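PDB 3HDQ: UDP-galactopyranose mutase from Deinococcus radiodurans, which probably catalyses the interconversion of UDP-galactopyranose and UDP-galactofuranose with the help of bound FAD. Local coordinates for residues 140-145 against 201-206; 181-186 against 325-330; 272-277 against 366-371. All coordinates share one frame; numbering follows the deposited sequence.

Interaction 1: residues 140-145 against 201-206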
loop_
_atom_site.group_PDB
_atom_site.type_symbol
_atom_site.label_atom_id
_atom_site.label_comp_id
_atom_site.label_asym_id
_atom_site.label_seq_id
_atom_site.Cartn_x
_atom_site.Cartn_y
_atom_site.Cartn_z
ATOM N N PHE A 140 48.293 14.381 2.401
ATOM C CA PHE A 140 49.579 13.704 2.260
ATOM C C PHE A 140 50.133 13.239 3.605
ATOM O O PHE A 140 50.765 12.191 3.701
ATOM C CB PHE A 140 50.557 14.584 1.482
ATOM C CG PHE A 140 49.979 15.085 0.190
ATOM C CD1 PHE A 140 49.969 14.281 -0.937
ATOM C CD2 PHE A 140 49.377 16.333 0.120
ATOM C CE1 PHE A 140 49.409 14.729 -2.128
ATOM C CE2 PHE A 140 48.808 16.783 -1.066
ATOM C CZ PHE A 140 48.826 15.983 -2.189
ATOM N N GLN A 141 49.845 13.987 4.659
ATOM C CA GLN A 141 50.359 13.617 5.969
ATOM C C GLN A 141 49.527 12.547 6.678
ATOM O O GLN A 141 50.072 11.727 7.417
ATOM C CB GLN A 141 50.493 14.846 6.857
ATOM C CG GLN A 141 51.552 15.805 6.398
ATOM C CD GLN A 141 51.373 17.161 7.038
ATOM O OE1 GLN A 141 50.246 17.605 7.274
ATOM N NE2 GLN A 141 52.476 17.823 7.330
ATOM N N VAL A 142 48.216 12.551 6.467
ATOM C CA VAL A 142 47.375 11.596 7.178
ATOM C C VAL A 142 47.680 10.153 6.744
ATOM O O VAL A 142 47.559 9.221 7.536
ATOM C CB VAL A 142 45.875 11.918 7.057
ATOM C CG1 VAL A 142 45.350 11.527 5.683
ATOM C CG2 VAL A 142 45.100 11.217 8.172
ATOM N N GLU A 143 48.106 9.979 5.498
ATOM C CA GLU A 143 48.551 8.667 5.048
ATOM C C GLU A 143 49.757 8.210 5.860
ATOM O O GLU A 143 49.821 7.068 6.336
ATOM C CB GLU A 143 48.912 8.697 3.571
ATOM C CG GLU A 143 49.211 7.328 3.015
ATOM C CD GLU A 143 48.698 7.164 1.607
ATOM O OE1 GLU A 143 49.160 7.910 0.718
ATOM O OE2 GLU A 143 47.824 6.295 1.391
ATOM N N GLU A 144 50.712 9.114 6.027
ATOM C CA GLU A 144 51.909 8.802 6.791
ATOM C C GLU A 144 51.516 8.539 8.242
ATOM O O GLU A 144 51.992 7.591 8.870
ATOM C CB GLU A 144 52.919 9.943 6.664
ATOM C CG GLU A 144 52.904 10.575 5.266
ATOM C CD GLU A 144 54.046 11.551 5.023
ATOM O OE1 GLU A 144 55.198 11.089 4.842
ATOM O OE2 GLU A 144 53.783 12.778 4.991
ATOM N N PHE A 145 50.621 9.372 8.759
ATOM C CA PHE A 145 50.070 9.169 10.090
ATOM C C PHE A 145 49.466 7.773 10.242
ATOM O O PHE A 145 49.790 7.066 11.192
ATOM C CB PHE A 145 49.016 10.232 10.412
ATOM C CG PHE A 145 48.317 10.006 11.722
ATOM C CD1 PHE A 145 48.905 10.403 12.907
ATOM C CD2 PHE A 145 47.082 9.377 11.767
ATOM C CE1 PHE A 145 48.276 10.195 14.113
ATOM C CE2 PHE A 145 46.445 9.163 12.971
ATOM C CZ PHE A 145 47.039 9.577 14.149
ATOM N N THR A 201 38.500 3.107 4.722
ATOM C CA THR A 201 39.133 4.278 5.317
ATOM C C THR A 201 39.665 5.181 4.224
ATOM O O THR A 201 40.152 4.711 3.208
ATOM C CB THR A 201 40.262 3.922 6.292
ATOM O OG1 THR A 201 40.765 2.613 5.984
ATOM C CG2 THR A 201 39.736 3.965 7.742
ATOM N N ARG A 202 39.546 6.486 4.429
ATOM C CA ARG A 202 39.927 7.445 3.407
ATOM C C ARG A 202 41.005 8.380 3.908
ATOM O O ARG A 202 41.053 8.697 5.097
ATOM C CB ARG A 202 38.712 8.262 2.975
ATOM C CG ARG A 202 37.549 7.410 2.511
ATOM C CD ARG A 202 36.388 8.277 2.084
ATOM N NE ARG A 202 35.371 7.502 1.394
ATOM C CZ ARG A 202 34.086 7.830 1.371
ATOM N NH1 ARG A 202 33.667 8.919 2.010
ATOM N NH2 ARG A 202 33.221 7.062 0.727
ATOM N N THR A 203 41.861 8.822 2.993
ATOM C CA THR A 203 42.828 9.875 3.285
ATOM C C THR A 203 42.392 11.219 2.684
ATOM O O THR A 203 43.012 12.248 2.958
ATOM C CB THR A 203 44.231 9.530 2.757
ATOM O OG1 THR A 203 44.182 9.376 1.335
ATOM C CG2 THR A 203 44.738 8.239 3.392
ATOM N N ASN A 204 41.333 11.210 1.872
ATOM C CA ASN A 204 40.784 12.453 1.324
ATOM C C ASN A 204 39.755 13.088 2.269
ATOM O O ASN A 204 39.662 12.705 3.443
ATOM C CB ASN A 204 40.204 12.230 -0.080
ATOM C CG ASN A 204 38.981 11.323 -0.078
ATOM O OD1 ASN A 204 38.361 11.109 0.958
ATOM N ND2 ASN A 204 38.634 10.782 -1.250
ATOM N N ARG A 205 38.981 14.046 1.761
ATOM C CA ARG A 205 37.958 14.708 2.570
ATOM C C ARG A 205 36.515 14.378 2.143
ATOM O O ARG A 205 35.593 15.147 2.397
ATOM C CB ARG A 205 38.175 16.220 2.558
ATOM C CG ARG A 205 39.585 16.636 2.969
ATOM C CD ARG A 205 39.692 18.149 3.063
ATOM N NE ARG A 205 38.948 18.665 4.206
ATOM C CZ ARG A 205 38.865 19.953 4.513
ATOM N NH1 ARG A 205 39.463 20.852 3.751
ATOM N NH2 ARG A 205 38.184 20.343 5.580
ATOM N N ASP A 206 36.325 13.233 1.501
ATOM C CA ASP A 206 35.001 12.788 1.094
ATOM C C ASP A 206 34.220 12.331 2.322
ATOM O O ASP A 206 34.685 11.480 3.092
ATOM C CB ASP A 206 35.132 11.644 0.085
ATOM C CG ASP A 206 33.822 11.329 -0.636
ATOM O OD1 ASP A 206 32.735 11.671 -0.118
ATOM O OD2 ASP A 206 33.881 10.733 -1.731
#
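The carboxylate of Glu143 is the flat group that crosses to Thr203, and what it meets is a methyl: OE2 lies 4.2 Å from CG2 of Thr203. A second flat group, the guanidinium of Arg202, is used within the loop itself. Asp206 OD2 sits above one face, displaced toward the rim, while the backbone oxygen of Asp206 lies at the edge, in plane, where NH1 makes a weak hydrogen bond to it (3.0 Å). Asn204 adds a further bond within the loop: its OD1 accepts from Asp206 N at 3.0 Å, an Asx turn, with the donor standing well above the carbonyl plane.

Thr203, held in this bent loop, meets helix 139-149 through Val142. CG1 of Val142 sits between the backbone N and the carbonyl carbon (chi1 76°), which brings it to 3.7 Å from CB of Thr203 and equally close to Thr203 O. That carbonyl oxygen takes its hydrogen bond from Ser139 at the start of the helix, and Val142 also packs on Leu126 and Val129 of helix 126-133. Arg198 and Tyr209, which bind the UDP moiety, belong to the same connecting loop as Thr203.

The chemistry between the segments is thus van der Waals packing: a valine methyl packs on the threonine's CB and carbonyl oxygen, with the glutamate carboxylate only at the margin. Bonds among Arg202, Asn204 and Asp206 shape the loop, and the Thr203 O bond to Ser139 fastens it to the helix next to the apolar touch.

Interaction 2: residues 181-186 against 325-330; sequences RKQWGL and EYPRAE. With GDU (galactose-uridine-5'-diphosphate), chain K.
Pro327 presents its ring to the last turn of helix 159-184, where the side chain of Gln183 passes obliquely across it. The Gln183 chain starts away from the strand, but its bend at chi2 (60°) turns the amide back, and OE1 comes within 3.6 Å of CG of Pro327. Beside this, the proline ring rests on backbone oxygens: CB lies 3.3 Å from Lys182 O and 3.6 Å from Gln183 O. Arg275 of the neighbouring strand serves both carbonyls, bonding to Gln183 O and more weakly to Lys182 O, so these helix-end acceptors have a donor although proline can offer them only C-H groups. The ammonium of Lys182 leads elsewhere, into the backbone oxygens of Tyr303, Tyr297 and Tyr301.

The same glutamine faces two ways. Its CG lies 3.5 Å above the plane of the Trp184 indole, near the rim of one face, while the indole edge is turned to the substrate. There Trp184 NE1 donates to O3D, a ribose hydroxyl oxygen of UDP-galactose, at 3.0 Å and with a moderately bent N-H...O angle of 144°. Immediately after Trp184 the helix ends at Gly185, whose phi is positive.

Chemically, the contact combines an apolar proline surface with a polar helix end: packing seats the helix on strand 320-336, charge from Arg275 probably steadies its carbonyls, and one turn of helix thereby links the sheet to the nucleotide site.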
loop_
_atom_site.group_PDB
_atom_site.type_symbol
_atom_site.label_atom_id
_atom_site.label_comp_id
_atom_site.label_asym_id
_atom_site.label_seq_id
_atom_site.Cartn_x
_atom_site.Cartn_y
_atom_site.Cartn_z
ATOM N N ARG A 181 30.721 -5.139 18.049
ATOM C CA ARG A 181 30.293 -5.967 19.173
ATOM C C ARG A 181 28.803 -5.823 19.386
ATOM O O ARG A 181 28.097 -6.818 19.598
ATOM C CB ARG A 181 31.037 -5.592 20.461
ATOM C CG ARG A 181 32.525 -5.977 20.465
ATOM C CD ARG A 181 33.243 -5.587 21.774
ATOM N NE ARG A 181 34.610 -6.102 21.784
ATOM C CZ ARG A 181 35.462 -5.982 22.800
ATOM N NH1 ARG A 181 35.095 -5.349 23.904
ATOM N NH2 ARG A 181 36.685 -6.501 22.709
ATOM N N LYS A 182 28.321 -4.582 19.317
ATOM C CA LYS A 182 26.904 -4.304 19.553
ATOM C C LYS A 182 26.009 -4.857 18.423
ATOM O O LYS A 182 25.004 -5.513 18.687
ATOM C CB LYS A 182 26.682 -2.806 19.765
ATOM C CG LYS A 182 25.304 -2.445 20.286
ATOM C CD LYS A 182 25.275 -1.032 20.895
ATOM C CE LYS A 182 25.575 0.046 19.863
ATOM N NZ LYS A 182 25.514 1.409 20.467
ATOM N N GLN A 183 26.407 -4.613 17.177
ATOM C CA GLN A 183 25.661 -5.065 16.003
ATOM C C GLN A 183 25.571 -6.588 15.852
ATOM O O GLN A 183 24.503 -7.120 15.552
ATOM C CB GLN A 183 26.249 -4.447 14.723
ATOM C CG GLN A 183 25.688 -5.011 13.410
ATOM C CD GLN A 183 24.179 -4.813 13.247
ATOM O OE1 GLN A 183 23.525 -4.187 14.075
ATOM N NE2 GLN A 183 23.631 -5.342 12.167
ATOM N N TRP A 184 26.680 -7.287 16.060
ATOM C CA TRP A 184 26.721 -8.731 15.783
ATOM C C TRP A 184 26.665 -9.620 17.018
ATOM O O TRP A 184 26.327 -10.803 16.931
ATOM C CB TRP A 184 27.971 -9.068 14.993
ATOM C CG TRP A 184 28.025 -8.342 13.718
ATOM C CD1 TRP A 184 28.640 -7.150 13.479
ATOM C CD2 TRP A 184 27.421 -8.739 12.489
ATOM N NE1 TRP A 184 28.467 -6.783 12.170
ATOM C CE2 TRP A 184 27.719 -7.740 11.538
ATOM C CE3 TRP A 184 26.654 -9.841 12.097
ATOM C CZ2 TRP A 184 27.287 -7.815 10.215
ATOM C CZ3 TRP A 184 26.218 -9.912 10.779
ATOM C CH2 TRP A 184 26.540 -8.907 9.858
ATOM N N GLY A 185 27.001 -9.055 18.169
ATOM C CA GLY A 185 27.130 -9.854 19.370
ATOM C C GLY A 185 28.420 -10.642 19.297
ATOM O O GLY A 185 28.609 -11.593 20.047
ATOM N N LEU A 186 29.298 -10.240 18.379
ATOM C CA LEU A 186 30.626 -10.821 18.227
ATOM C C LEU A 186 31.696 -9.720 18.226
ATOM O O LEU A 186 31.434 -8.599 17.790
ATOM C CB LEU A 186 30.729 -11.581 16.896
ATOM C CG LEU A 186 30.322 -13.053 16.721
ATOM C CD1 LEU A 186 30.298 -13.786 18.059
ATOM C CD2 LEU A 186 28.993 -13.192 16.006
ATOM N N GLU A 325 17.474 1.547 15.687
ATOM C CA GLU A 325 17.673 0.113 15.496
ATOM C C GLU A 325 18.381 -0.570 16.667
ATOM O O GLU A 325 19.492 -0.196 17.045
ATOM C CB GLU A 325 18.480 -0.162 14.229
ATOM C CG GLU A 325 17.800 0.187 12.943
ATOM C CD GLU A 325 18.765 0.130 11.781
ATOM O OE1 GLU A 325 19.025 1.195 11.189
ATOM O OE2 GLU A 325 19.285 -0.969 11.480
ATOM N N TYR A 326 17.741 -1.598 17.210
ATOM C CA TYR A 326 18.356 -2.435 18.235
ATOM C C TYR A 326 18.692 -3.825 17.673
ATOM O O TYR A 326 17.802 -4.558 17.248
ATOM C CB TYR A 326 17.416 -2.577 19.435
ATOM C CG TYR A 326 17.006 -1.264 20.074
ATOM C CD1 TYR A 326 16.143 -0.386 19.422
ATOM C CD2 TYR A 326 17.469 -0.909 21.338
ATOM C CE1 TYR A 326 15.764 0.819 20.009
ATOM C CE2 TYR A 326 17.093 0.295 21.936
ATOM C CZ TYR A 326 16.240 1.154 21.269
ATOM O OH TYR A 326 15.863 2.348 21.860
ATOM N N PRO A 327 19.980 -4.189 17.670
ATOM C CA PRO A 327 20.430 -5.525 17.248
ATOM C C PRO A 327 19.780 -6.620 18.084
ATOM O O PRO A 327 19.725 -6.491 19.307
ATOM C CB PRO A 327 21.934 -5.496 17.528
ATOM C CG PRO A 327 22.296 -4.041 17.508
ATOM C CD PRO A 327 21.097 -3.328 18.085
ATOM N N ARG A 328 19.294 -7.676 17.433
ATOM C CA ARG A 328 18.668 -8.796 18.132
ATOM C C ARG A 328 19.231 -10.142 17.669
ATOM O O ARG A 328 19.465 -10.361 16.483
ATOM C CB ARG A 328 17.149 -8.772 17.926
ATOM C CG ARG A 328 16.441 -7.615 18.602
ATOM C CD ARG A 328 16.420 -7.766 20.123
ATOM N NE ARG A 328 15.869 -6.582 20.789
ATOM C CZ ARG A 328 16.581 -5.719 21.513
ATOM N NH1 ARG A 328 17.880 -5.912 21.676
ATOM N NH2 ARG A 328 16.000 -4.661 22.081
ATOM N N ALA A 329 19.442 -11.052 18.610
ATOM C CA ALA A 329 19.812 -12.414 18.247
ATOM C C ALA A 329 18.608 -13.162 17.661
ATOM O O ALA A 329 18.764 -14.077 16.855
ATOM C CB ALA A 329 20.343 -13.143 19.457
ATOM N N GLU A 330 17.410 -12.748 18.063
ATOM C CA GLU A 330 16.193 -13.489 17.776
ATOM C C GLU A 330 15.233 -12.664 16.919
ATOM O O GLU A 330 15.110 -11.459 17.116
ATOM C CB GLU A 330 15.507 -13.827 19.099
ATOM C CG GLU A 330 15.121 -15.270 19.267
ATOM C CD GLU A 330 16.185 -16.070 19.999
ATOM O OE1 GLU A 330 15.873 -16.615 21.083
ATOM O OE2 GLU A 330 17.331 -16.147 19.498
HETATM N N1 GDU K . 30.892 -0.518 11.216
HETATM C C2 GDU K . 31.265 0.047 12.268
HETATM N N3 GDU K . 31.161 1.196 12.786
HETATM C C4 GDU K . 30.456 2.053 12.029
HETATM C C5 GDU K . 29.925 1.560 10.736
HETATM C C6 GDU K . 30.162 0.280 10.385
HETATM O O2 GDU K . 31.990 -0.837 13.110
HETATM O O4 GDU K . 30.234 3.201 12.407
HETATM C C1D GDU K . 31.146 -1.895 10.901
HETATM C C2D GDU K . 30.227 -2.972 11.526
HETATM O O2D GDU K . 30.877 -4.230 11.664
HETATM C C3D GDU K . 29.109 -3.009 10.504
HETATM C C4D GDU K . 29.954 -3.040 9.232
HETATM O O4D GDU K . 31.075 -2.189 9.493
HETATM O O3D GDU K . 28.290 -4.163 10.676
HETATM C C5D GDU K . 29.209 -2.838 7.921
HETATM O O5D GDU K . 28.681 -1.502 8.024
HETATM P PA GDU K . 27.312 -1.068 7.327
HETATM O O1A GDU K . 27.236 0.420 7.359
HETATM O O2A GDU K . 27.353 -1.519 5.927
HETATM O O3A GDU K . 26.071 -1.617 8.153
HETATM P PB GDU K . 24.665 -1.910 7.489
HETATM O O1B GDU K . 23.898 -2.421 8.651
HETATM O O2B GDU K . 24.620 -2.960 6.442
HETATM O O3B GDU K . 23.900 -0.590 6.987
HETATM C "C1'" GDU K . 22.800 -0.367 6.083
HETATM C "C2'" GDU K . 23.342 -0.311 4.639
HETATM C "C3'" GDU K . 24.548 0.656 4.676
HETATM C "C4'" GDU K . 23.998 2.089 4.945
HETATM C "C5'" GDU K . 23.111 2.048 6.220
HETATM C "C6'" GDU K . 22.273 3.340 6.436
HETATM O "O2'" GDU K . 23.662 -1.623 4.140
HETATM O "O3'" GDU K . 25.269 0.557 3.427
HETATM O "O4'" GDU K . 23.242 2.500 3.786
HETATM O "O5'" GDU K . 22.221 0.916 6.429
HETATM O "O6'" GDU K . 22.876 4.243 7.392
#

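Interaction 3: residues 272-277 against 366-371. With GDU (galactose-uridine-5'-diphosphate), chain K.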
loop_
_atom_site.group_PDB
_atom_site.type_symbol
_atom_site.label_atom_id
_atom_site.label_comp_id
_atom_site.label_asym_id
_atom_site.label_seq_id
_atom_site.Cartn_x
_atom_site.Cartn_y
_atom_site.Cartn_z
ATOM N N LEU A 272 21.323 -22.066 10.941
ATOM C CA LEU A 272 22.259 -21.127 10.325
ATOM C C LEU A 272 22.045 -19.771 11.000
ATOM O O LEU A 272 20.924 -19.279 11.034
ATOM C CB LEU A 272 21.954 -20.977 8.840
ATOM C CG LEU A 272 23.094 -21.139 7.837
ATOM C CD1 LEU A 272 22.777 -20.384 6.551
ATOM C CD2 LEU A 272 24.451 -20.720 8.420
ATOM N N PRO A 273 23.104 -19.168 11.558
ATOM C CA PRO A 273 22.895 -17.891 12.257
ATOM C C PRO A 273 22.570 -16.721 11.323
ATOM O O PRO A 273 23.328 -16.429 10.396
ATOM C CB PRO A 273 24.245 -17.638 12.955
ATOM C CG PRO A 273 24.933 -18.980 12.965
ATOM C CD PRO A 273 24.484 -19.662 11.708
ATOM N N TYR A 274 21.436 -16.072 11.566
ATOM C CA TYR A 274 21.131 -14.796 10.936
ATOM C C TYR A 274 20.912 -13.785 12.036
ATOM O O TYR A 274 20.231 -14.072 13.024
ATOM C CB TYR A 274 19.849 -14.869 10.111
ATOM C CG TYR A 274 19.905 -15.721 8.866
ATOM C CD1 TYR A 274 19.661 -17.087 8.926
ATOM C CD2 TYR A 274 20.160 -15.153 7.628
ATOM C CE1 TYR A 274 19.687 -17.866 7.784
ATOM C CE2 TYR A 274 20.185 -15.910 6.493
ATOM C CZ TYR A 274 19.954 -17.273 6.576
ATOM O OH TYR A 274 19.980 -18.038 5.441
ATOM N N ARG A 275 21.468 -12.593 11.863
ATOM C CA ARG A 275 21.270 -11.552 12.853
ATOM C C ARG A 275 19.962 -10.808 12.563
ATOM O O ARG A 275 19.599 -10.615 11.407
ATOM C CB ARG A 275 22.465 -10.606 12.858
ATOM C CG ARG A 275 22.489 -9.661 14.044
ATOM C CD ARG A 275 22.762 -10.382 15.353
ATOM N NE ARG A 275 23.183 -9.406 16.348
ATOM C CZ ARG A 275 23.201 -9.603 17.660
ATOM N NH1 ARG A 275 22.811 -10.757 18.186
ATOM N NH2 ARG A 275 23.616 -8.628 18.453
ATOM N N SER A 276 19.248 -10.416 13.610
ATOM C CA SER A 276 17.970 -9.731 13.452
ATOM C C SER A 276 18.034 -8.313 14.032
ATOM O O SER A 276 19.062 -7.902 14.560
ATOM C CB SER A 276 16.860 -10.539 14.131
ATOM O OG SER A 276 15.567 -10.128 13.708
ATOM N N LEU A 277 16.927 -7.579 13.943
ATOM C CA LEU A 277 16.846 -6.208 14.445
ATOM C C LEU A 277 15.487 -5.934 15.048
ATOM O O LEU A 277 14.487 -6.509 14.633
ATOM C CB LEU A 277 17.062 -5.197 13.316
ATOM C CG LEU A 277 18.456 -5.205 12.711
ATOM C CD1 LEU A 277 18.501 -4.391 11.434
ATOM C CD2 LEU A 277 19.462 -4.703 13.740
ATOM N N ALA A 366 18.738 -16.417 0.951
ATOM C CA ALA A 366 18.745 -17.719 0.327
ATOM C C ALA A 366 20.149 -18.190 -0.073
ATOM O O ALA A 366 20.416 -19.400 -0.132
ATOM C CB ALA A 366 17.807 -17.698 -0.885
ATOM N N THR A 367 21.042 -17.241 -0.353
ATOM C CA THR A 367 22.411 -17.588 -0.718
ATOM C C THR A 367 23.401 -17.123 0.340
ATOM O O THR A 367 24.613 -17.187 0.135
ATOM C CB THR A 367 22.822 -17.051 -2.118
ATOM O OG1 THR A 367 22.899 -15.612 -2.108
ATOM C CG2 THR A 367 21.830 -17.499 -3.165
ATOM N N TYR A 368 22.880 -16.660 1.470
ATOM C CA TYR A 368 23.712 -16.306 2.623
ATOM C C TYR A 368 24.832 -15.332 2.237
ATOM O O TYR A 368 26.006 -15.543 2.554
ATOM C CB TYR A 368 24.285 -17.570 3.277
ATOM C CG TYR A 368 24.577 -17.434 4.763
ATOM C CD1 TYR A 368 23.549 -17.225 5.670
ATOM C CD2 TYR A 368 25.873 -17.541 5.252
ATOM C CE1 TYR A 368 23.793 -17.110 7.014
ATOM C CE2 TYR A 368 26.135 -17.427 6.608
ATOM C CZ TYR A 368 25.086 -17.211 7.485
ATOM O OH TYR A 368 25.321 -17.090 8.835
ATOM N N ARG A 369 24.454 -14.267 1.544
ATOM C CA ARG A 369 25.406 -13.270 1.095
ATOM C C ARG A 369 25.039 -11.887 1.631
ATOM O O ARG A 369 23.882 -11.481 1.563
ATOM C CB ARG A 369 25.493 -13.285 -0.432
ATOM C CG ARG A 369 26.154 -14.561 -0.953
ATOM C CD ARG A 369 26.284 -14.558 -2.454
ATOM N NE ARG A 369 26.613 -15.873 -2.994
ATOM C CZ ARG A 369 26.680 -16.135 -4.297
ATOM N NH1 ARG A 369 26.439 -15.171 -5.176
ATOM N NH2 ARG A 369 26.977 -17.354 -4.723
ATOM N N TYR A 370 26.023 -11.186 2.194
ATOM C CA TYR A 370 25.804 -9.851 2.770
ATOM C C TYR A 370 25.698 -8.818 1.636
ATOM O O TYR A 370 26.595 -7.997 1.445
ATOM C CB TYR A 370 26.946 -9.506 3.754
ATOM C CG TYR A 370 26.733 -8.325 4.707
ATOM C CD1 TYR A 370 25.739 -7.376 4.484
ATOM C CD2 TYR A 370 27.565 -8.142 5.808
ATOM C CE1 TYR A 370 25.562 -6.289 5.346
ATOM C CE2 TYR A 370 27.400 -7.056 6.677
ATOM C CZ TYR A 370 26.397 -6.135 6.438
ATOM O OH TYR A 370 26.218 -5.061 7.289
ATOM N N TYR A 371 24.587 -8.865 0.897
ATOM C CA TYR A 371 24.418 -8.077 -0.329
ATOM C C TYR A 371 23.608 -6.796 -0.133
ATOM O O TYR A 371 22.621 -6.776 0.613
ATOM C CB TYR A 371 23.726 -8.914 -1.412
ATOM C CG TYR A 371 24.649 -9.748 -2.277
ATOM C CD1 TYR A 371 26.022 -9.629 -2.168
ATOM C CD2 TYR A 371 24.141 -10.633 -3.229
ATOM C CE1 TYR A 371 26.866 -10.376 -2.960
ATOM C CE2 TYR A 371 24.984 -11.384 -4.034
ATOM C CZ TYR A 371 26.351 -11.245 -3.891
ATOM O OH TYR A 371 27.226 -11.975 -4.672
HETATM N N1 GDU K . 30.892 -0.518 11.216
HETATM C C2 GDU K . 31.265 0.047 12.268
HETATM N N3 GDU K . 31.161 1.196 12.786
HETATM C C4 GDU K . 30.456 2.053 12.029
HETATM C C5 GDU K . 29.925 1.560 10.736
HETATM C C6 GDU K . 30.162 0.280 10.385
HETATM O O2 GDU K . 31.990 -0.837 13.110
HETATM O O4 GDU K . 30.234 3.201 12.407
HETATM C C1D GDU K . 31.146 -1.895 10.901
HETATM C C2D GDU K . 30.227 -2.972 11.526
HETATM O O2D GDU K . 30.877 -4.230 11.664
HETATM C C3D GDU K . 29.109 -3.009 10.504
HETATM C C4D GDU K . 29.954 -3.040 9.232
HETATM O O4D GDU K . 31.075 -2.189 9.493
HETATM O O3D GDU K . 28.290 -4.163 10.676
HETATM C C5D GDU K . 29.209 -2.838 7.921
HETATM O O5D GDU K . 28.681 -1.502 8.024
HETATM P PA GDU K . 27.312 -1.068 7.327
HETATM O O1A GDU K . 27.236 0.420 7.359
HETATM O O2A GDU K . 27.353 -1.519 5.927
HETATM O O3A GDU K . 26.071 -1.617 8.153
HETATM P PB GDU K . 24.665 -1.910 7.489
HETATM O O1B GDU K . 23.898 -2.421 8.651
HETATM O O2B GDU K . 24.620 -2.960 6.442
HETATM O O3B GDU K . 23.900 -0.590 6.987
HETATM C "C1'" GDU K . 22.800 -0.367 6.083
HETATM C "C2'" GDU K . 23.342 -0.311 4.639
HETATM C "C3'" GDU K . 24.548 0.656 4.676
HETATM C "C4'" GDU K . 23.998 2.089 4.945
HETATM C "C5'" GDU K . 23.111 2.048 6.220
HETATM C "C6'" GDU K . 22.273 3.340 6.436
HETATM O "O2'" GDU K . 23.662 -1.623 4.140
HETATM O "O3'" GDU K . 25.269 0.557 3.427
HETATM O "O4'" GDU K . 23.242 2.500 3.786
HETATM O "O5'" GDU K . 22.221 0.916 6.429
HETATM O "O6'" GDU K . 22.876 4.243 7.392
#
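Tyr368 is swung toward residues 272-274 by a first torsion that puts CG roughly anti to the backbone N (chi1 -152°), from a residue in the left-handed helical region; Tyr274 answers with CG beside its own backbone N (chi1 -68°). The two rings meet as a T-shaped (edge-to-face) pair, the edge of Tyr368 directed at the face of Tyr274, with planes at 86° and centroids 5.2 Å apart. CD1 of Tyr368 approaches CE2 of Tyr274 to 3.7 Å.

One face of the Tyr368 ring is taken by Leu272, whose CD1 makes a CH-pi contact 3.7 Å from the centroid. At the ring's far end, OH donates to Pro273 O over 2.6 Å, in the carbonyl plane, and Tyr368 OH is also hydrogen-bonded to Val337 N. The ring is therefore fixed in rotation by leucine over its face, tyrosine along its edge and two bonds at its hydroxyl. A leucine at Tyr368 would probably leave Pro273 O without this donor and Val337 N without its partner, and open a gap against the face of Tyr274. The hydroxyl of Tyr274 is occupied in turn by Leu365 O and Val261 N.

The packing thus joins the start of strand 274-284 to the loop before helix 373-388, and that loop carries both ligand contacts: Tyr371 O bonds to the FAD ribityl oxygen O3', while Tyr370, the centre of an inverse gamma turn, lies against Arg198 in a cation-pi contact. In the plane of its ring, at the edge, Tyr370 OH donates to O2B of the beta-phosphate at 2.8 Å.

Overall arrangement
Interaction 1 opens on helix 139-149 and closes in the loop after helix 159-184, around an intervening stretch that is helical or loop and holds no strand. Interaction 2 opens inside that span, at the end of helix 159-184, and closes on strand 320-336, so the two cross and interlock along the chain. Interaction 3 opens before interaction 2 has closed, at the start of strand 274-284, and ends in the loop before helix 373-388; it crosses interaction 2 and follows interaction 1 in series. Interactions 2 and 3 reach neighbouring strands of the mixed sheet and both touch UDP-galactose, whereas interaction 1 lies in the helical region, its centre about 31 Å from that of interaction 2.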